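Local coordinates for ABC transporter, periplasmic substrate-binding protein (Thermotoga maritima, PDB 2HPG) that probably captures a solute in the periplasm and hands it to the membrane subunits of a tripartite ATP-independent (TRAP) transporter, at residues P167-S172 and G223-I228. Residues are numbered along the deposited sequence; the frame is centred on the assembly and turned at random.
Sequences PAWQES and GHFLLI
Phe225 reaches from strand 218-234 to helix 167-176 and meets both Trp169 and Ser172 there. Its CB already points toward the helix, and CG, beside the backbone N and anti to the carbonyl carbon (chi1 -64°), carries the ring on. One face receives the benzo edge of Trp169: CE3 of Trp169 lies 3.5 Å from CE2 of Phe225, above the rim rather than the middle of the phenyl. The planes meet at 77°, with 5.0 Å between the centroids of the Phe225 ring and the six-membered ring of Trp169, a T-shaped stack. At the far edge of the phenyl, near its plane, CB of Ser172 comes within 3.6 Å of CZ of Phe225. The serine hydroxyl turns back on its own helix, OG donating to O of Ala168 at 2.6 Å, and also bonds to the backbone N of Ala90. With an alanine in place of Phe225, the edge of Trp169 would probably lose its aromatic face and a gap open beside Ser172. Two residues on, the side chain of Leu227 crosses that of Trp169 at about a right angle, its CD1 3.9 Å from CH2 of Trp169. The helix thus packs on a long strand antiparallel to 68-73 and 130-146 in the mixed sheet of this periplasmic binding protein, held by buried apolar contacts to which the indole C-H edge over the phenyl face probably adds a weak attraction.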
ATOM      1  N   PRO A 167       7.223   0.342  11.491  1.00 21.42           N
ATOM      2  CA  PRO A 167       8.196   1.426  11.492  1.00 21.16           C
ATOM      3  C   PRO A 167       8.213   2.359  10.278  1.00 20.54           C
ATOM      4  O   PRO A 167       8.395   3.541  10.473  1.00 21.99           O
ATOM      5  CB  PRO A 167       9.546   0.685  11.608  1.00 21.14           C
ATOM      6  CG  PRO A 167       9.222  -0.553  12.298  1.00 20.74           C
ATOM      7  CD  PRO A 167       7.862  -0.948  11.832  1.00 21.55           C
ATOM      8  N   ALA A 168       8.059   1.861   9.051  1.00 20.75           N
ATOM      9  CA  ALA A 168       8.062   2.755   7.886  1.00 19.65           C
ATOM     10  C   ALA A 168       7.028   3.881   8.031  1.00 19.13           C
ATOM     11  O   ALA A 168       7.312   5.038   7.737  1.00 19.14           O
ATOM     12  CB  ALA A 168       7.836   1.978   6.600  1.00 19.62           C
ATOM     13  N   TRP A 169       5.841   3.538   8.510  1.00 18.84           N
ATOM     14  CA  TRP A 169       4.789   4.530   8.762  1.00 18.32           C
ATOM     15  C   TRP A 169       5.073   5.436   9.955  1.00 18.02           C
ATOM     16  O   TRP A 169       4.978   6.663   9.857  1.00 16.78           O
ATOM     17  CB  TRP A 169       3.474   3.834   9.057  1.00 17.69           C
ATOM     18  CG  TRP A 169       3.001   2.819   8.075  1.00 17.31           C
ATOM     19  CD1 TRP A 169       3.158   1.471   8.175  1.00 17.61           C
ATOM     20  CD2 TRP A 169       2.166   3.040   6.912  1.00 16.00           C
ATOM     21  NE1 TRP A 169       2.507   0.840   7.136  1.00 16.84           N
ATOM     22  CE2 TRP A 169       1.902   1.780   6.346  1.00 16.32           C
ATOM     23  CE3 TRP A 169       1.635   4.182   6.299  1.00 16.11           C
ATOM     24  CZ2 TRP A 169       1.113   1.616   5.191  1.00 17.67           C
ATOM     25  CZ3 TRP A 169       0.848   4.027   5.165  1.00 16.79           C
ATOM     26  CH2 TRP A 169       0.608   2.750   4.612  1.00 17.59           C
ATOM     27  N   GLN A 170       5.384   4.818  11.097  1.00 18.38           N
ATOM     28  CA  GLN A 170       5.572   5.551  12.344  1.00 18.94           C
ATOM     29  C   GLN A 170       6.694   6.570  12.211  1.00 19.95           C
ATOM     30  O   GLN A 170       6.531   7.744  12.556  1.00 20.52           O
ATOM     31  CB  GLN A 170       5.846   4.597  13.508  1.00 18.20           C
ATOM     32  CG  GLN A 170       4.725   3.618  13.821  1.00 17.53           C
ATOM     33  CD  GLN A 170       3.573   4.232  14.550  1.00 17.03           C
ATOM     34  OE1 GLN A 170       3.764   4.817  15.602  1.00 18.48           O
ATOM     35  NE2 GLN A 170       2.355   4.072  14.016  1.00 15.22           N
ATOM     36  N   GLU A 171       7.831   6.124  11.698  1.00 21.45           N
ATOM     37  CA  GLU A 171       9.012   6.985  11.556  1.00 21.92           C
ATOM     38  C   GLU A 171       8.809   8.076  10.529  1.00 21.80           C
ATOM     39  O   GLU A 171       9.292   9.172  10.711  1.00 22.02           O
ATOM     40  CB  GLU A 171      10.222   6.150  11.142  1.00 22.95           C
ATOM     41  CG  GLU A 171      10.628   5.129  12.180  1.00 26.51           C
ATOM     42  CD  GLU A 171      11.271   5.748  13.393  1.00 30.68           C
ATOM     43  OE1 GLU A 171      11.763   6.900  13.292  1.00 31.35           O
ATOM     44  OE2 GLU A 171      11.274   5.076  14.458  1.00 35.59           O
ATOM     45  N   SER A 172       8.108   7.759   9.444  1.00 21.72           N
ATOM     46  CA  SER A 172       7.737   8.748   8.438  1.00 21.79           C
ATOM     47  C   SER A 172       6.887   9.890   9.027  1.00 21.97           C
ATOM     48  O   SER A 172       7.233  11.066   8.874  1.00 21.92           O
ATOM     49  CB  SER A 172       6.985   8.070   7.294  1.00 21.97           C
ATOM     50  OG  SER A 172       7.876   7.304   6.501  1.00 20.90           O
ATOM     51  N   GLY A 223      -0.083  14.557   0.369  1.00 16.75           N
ATOM     52  CA  GLY A 223       0.223  13.446  -0.542  1.00 16.29           C
ATOM     53  C   GLY A 223       1.519  12.728  -0.145  1.00 16.39           C
ATOM     54  O   GLY A 223       2.316  12.318  -0.996  1.00 15.91           O
ATOM     55  N   HIS A 224       1.710  12.581   1.157  1.00 16.10           N
ATOM     56  CA  HIS A 224       2.972  12.109   1.742  1.00 15.83           C
ATOM     57  C   HIS A 224       3.251  10.590   1.603  1.00 16.24           C
ATOM     58  O   HIS A 224       4.410  10.177   1.735  1.00 16.33           O
ATOM     59  CB  HIS A 224       3.035  12.520   3.216  1.00 15.64           C
ATOM     60  CG  HIS A 224       1.869  12.028   4.013  1.00 15.48           C
ATOM     61  ND1 HIS A 224       0.736  12.783   4.219  1.00 16.22           N
ATOM     62  CD2 HIS A 224       1.632  10.832   4.595  1.00 17.29           C
ATOM     63  CE1 HIS A 224      -0.143  12.076   4.904  1.00 13.57           C
ATOM     64  NE2 HIS A 224       0.374  10.889   5.154  1.00 15.67           N
ATOM     65  N   PHE A 225       2.218   9.768   1.366  1.00 15.84           N
ATOM     66  CA  PHE A 225       2.405   8.362   0.997  1.00 16.21           C
ATOM     67  C   PHE A 225       1.637   8.053  -0.274  1.00 16.17           C
ATOM     68  O   PHE A 225       0.525   8.539  -0.473  1.00 15.93           O
ATOM     69  CB  PHE A 225       1.880   7.366   2.048  1.00 16.81           C
ATOM     70  CG  PHE A 225       2.567   7.408   3.376  1.00 15.83           C
ATOM     71  CD1 PHE A 225       3.927   7.199   3.494  1.00 16.64           C
ATOM     72  CD2 PHE A 225       1.827   7.561   4.521  1.00 16.04           C
ATOM     73  CE1 PHE A 225       4.523   7.214   4.722  1.00 15.94           C
ATOM     74  CE2 PHE A 225       2.410   7.581   5.747  1.00 18.15           C
ATOM     75  CZ  PHE A 225       3.764   7.403   5.863  1.00 18.17           C
ATOM     76  N   LEU A 226       2.251   7.250  -1.140  1.00 16.78           N
ATOM     77  CA  LEU A 226       1.523   6.475  -2.141  1.00 16.76           C
ATOM     78  C   LEU A 226       1.588   5.019  -1.697  1.00 16.93           C
ATOM     79  O   LEU A 226       2.670   4.425  -1.684  1.00 17.22           O
ATOM     80  CB  LEU A 226       2.139   6.619  -3.530  1.00 16.65           C
ATOM     81  CG  LEU A 226       1.391   5.846  -4.603  1.00 16.67           C
ATOM     82  CD1 LEU A 226      -0.001   6.427  -4.814  1.00 17.55           C
ATOM     83  CD2 LEU A 226       2.198   5.792  -5.886  1.00 17.00           C
ATOM     84  N   LEU A 227       0.449   4.450  -1.319  1.00 16.84           N
ATOM     85  CA  LEU A 227       0.404   3.083  -0.789  1.00 16.82           C
ATOM     86  C   LEU A 227       0.521   2.036  -1.891  1.00 17.25           C
ATOM     87  O   LEU A 227      -0.395   1.839  -2.714  1.00 16.82           O
ATOM     88  CB  LEU A 227      -0.854   2.871   0.072  1.00 17.27           C
ATOM     89  CG  LEU A 227      -1.084   1.487   0.693  1.00 16.51           C
ATOM     90  CD1 LEU A 227       0.193   0.834   1.183  1.00 15.81           C
ATOM     91  CD2 LEU A 227      -2.107   1.640   1.841  1.00 16.92           C
ATOM     92  N   ILE A 228       1.688   1.402  -1.918  1.00 17.03           N
ATOM     93  CA  ILE A 228       1.989   0.362  -2.873  1.00 17.91           C
ATOM     94  C   ILE A 228       1.837  -0.963  -2.150  1.00 17.48           C
ATOM     95  O   ILE A 228       2.558  -1.240  -1.190  1.00 18.19           O
ATOM     96  CB  ILE A 228       3.439   0.478  -3.379  1.00 17.35           C
ATOM     97  CG1 ILE A 228       3.685   1.849  -4.026  1.00 19.02           C
ATOM     98  CG2 ILE A 228       3.740  -0.640  -4.380  1.00 18.06           C
ATOM     99  CD1 ILE A 228       5.199   2.174  -4.142  1.00 19.16           C
TER